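Local coordinates for protein beta-phenylalanine aminotransferase (Variovorax paradoxus, PDB 4AO9) that is a pyridoxal-5'-phosphate-dependent class III aminotransferase that moves the amino group of beta-phenylalanine, probably to a keto acid acceptor, at residues L157-A162 with S280-L285. Residues are numbered along the deposited sequence; the frame is centred on the assembly and turned at random.
Sequences LMALTA and SDLTTL
Ala159 sets its single methyl against two side chains of the strand, Thr284 and Leu282. Of the methyl contacts the closest is Ala159 CB to Thr284 CG2, at 3.7 Å. Leu282 reaches the helix with one branch. Its CD1 sits equally close, 3.7 Å, to the carbonyl oxygen Ala159 O, and 4.2 Å from Ala159 CB. Leu282 CG stands beside its own backbone N, anti to the carbonyl carbon (chi1 -61°), and this carries CD1 over to the helix. The packing is looser one helical turn on, where Ala162 CB comes no nearer than 4.4 Å to Leu282 CD1. No hydrogen bond crosses the contact. All four touching residues are buried, and Phe308, from a loop, packs on Ala162.

The segments belong to helix 152-167 and strand 282-286, a helix laid on the central seven-stranded mixed sheet of the large PLP-binding domain of fold-type I aminotransferases. The axes of 157-162 and 282-285 run nearly antiparallel, at 164°, and approach to 9.1 Å.

Thr284 divides its two branches between packing and polar bonding. With chi1 at 57°, OG1 falls between the backbone N and the carbonyl carbon, and CG2 is left for Ala159. OG1 hydrogen-bonds to Asn156 OD1, just before 157-162. Asn156 lines the cofactor pocket, and the Thr284 side chain is about 6 Å from the bound PLP. Thr284 is thus a second-shell partner of the pocket residue Asn156.

Across the helix, Thr161 OG1 bonds back to Leu157 O at 2.7 Å. It comes from the face of that carbonyl opposite Thr161 N. This side meets the second subunit, whose Leu157 packs on Leu157 and whose Thr193 packs on Thr161.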
# COMPACT_ATOMS: atom_id res chain seq x y z
N LEU A 157 -6.36 -0.13 8.11
CA LEU A 157 -7.39 0.83 7.69
C LEU A 157 -8.68 0.11 7.30
O LEU A 157 -9.79 0.54 7.68
CB LEU A 157 -6.91 1.71 6.53
CG LEU A 157 -5.92 2.81 6.93
CD1 LEU A 157 -5.27 3.42 5.69
CD2 LEU A 157 -6.60 3.90 7.78
N MET A 158 -8.55 -0.98 6.55
CA MET A 158 -9.72 -1.71 6.11
C MET A 158 -10.41 -2.43 7.24
O MET A 158 -11.64 -2.49 7.27
CB MET A 158 -9.39 -2.67 4.97
CG MET A 158 -8.90 -1.99 3.70
SD MET A 158 -9.87 -0.58 3.12
CE MET A 158 -11.51 -1.28 2.95
N ALA A 159 -9.63 -3.00 8.16
CA ALA A 159 -10.23 -3.66 9.33
C ALA A 159 -11.06 -2.68 10.15
O ALA A 159 -12.17 -3.00 10.58
CB ALA A 159 -9.16 -4.30 10.19
N LEU A 160 -10.50 -1.50 10.37
CA LEU A 160 -11.23 -0.45 11.09
C LEU A 160 -12.49 -0.03 10.36
O LEU A 160 -13.57 0.08 10.96
CB LEU A 160 -10.33 0.77 11.37
CG LEU A 160 -9.17 0.55 12.33
CD1 LEU A 160 -8.33 1.82 12.40
CD2 LEU A 160 -9.69 0.13 13.73
N THR A 161 -12.38 0.18 9.06
CA THR A 161 -13.50 0.58 8.23
C THR A 161 -14.60 -0.46 8.31
O THR A 161 -15.79 -0.12 8.46
CB THR A 161 -13.00 0.72 6.78
OG1 THR A 161 -12.03 1.78 6.74
CG2 THR A 161 -14.14 1.04 5.84
N ALA A 162 -14.21 -1.73 8.23
CA ALA A 162 -15.16 -2.83 8.33
C ALA A 162 -15.90 -2.79 9.66
O ALA A 162 -17.13 -2.95 9.71
CB ALA A 162 -14.44 -4.16 8.17
N SER A 280 -9.71 -13.02 18.31
CA SER A 280 -10.23 -11.72 17.85
C SER A 280 -11.26 -11.90 16.73
O SER A 280 -11.27 -12.90 16.02
CB SER A 280 -9.08 -10.83 17.39
OG SER A 280 -8.33 -11.46 16.36
N ASP A 281 -12.13 -10.90 16.58
CA ASP A 281 -13.13 -10.88 15.52
C ASP A 281 -12.52 -10.67 14.14
O ASP A 281 -13.01 -11.23 13.15
CB ASP A 281 -14.18 -9.82 15.80
CG ASP A 281 -14.89 -10.06 17.10
OD1 ASP A 281 -15.83 -10.89 17.10
OD2 ASP A 281 -14.48 -9.47 18.12
N LEU A 282 -11.46 -9.87 14.08
CA LEU A 282 -10.64 -9.69 12.87
C LEU A 282 -9.18 -9.76 13.27
O LEU A 282 -8.83 -9.51 14.44
CB LEU A 282 -10.91 -8.35 12.17
CG LEU A 282 -12.34 -8.11 11.66
CD1 LEU A 282 -12.47 -6.65 11.22
CD2 LEU A 282 -12.70 -9.04 10.51
N THR A 283 -8.34 -10.07 12.28
CA THR A 283 -6.90 -10.11 12.44
C THR A 283 -6.29 -9.46 11.21
O THR A 283 -6.75 -9.71 10.08
CB THR A 283 -6.41 -11.56 12.52
OG1 THR A 283 -6.98 -12.17 13.69
CG2 THR A 283 -4.88 -11.63 12.61
N THR A 284 -5.26 -8.65 11.42
CA THR A 284 -4.50 -8.11 10.29
C THR A 284 -3.12 -8.75 10.24
O THR A 284 -2.54 -9.13 11.27
CB THR A 284 -4.42 -6.59 10.34
OG1 THR A 284 -3.83 -6.18 11.58
CG2 THR A 284 -5.83 -5.98 10.20
N LEU A 285 -2.62 -8.89 9.01
CA LEU A 285 -1.35 -9.53 8.70
C LEU A 285 -0.57 -8.68 7.72
O LEU A 285 -1.13 -7.85 7.01
CB LEU A 285 -1.60 -10.90 8.06
CG LEU A 285 -2.36 -11.94 8.89
CD1 LEU A 285 -2.70 -13.13 7.98
CD2 LEU A 285 -1.54 -12.40 10.08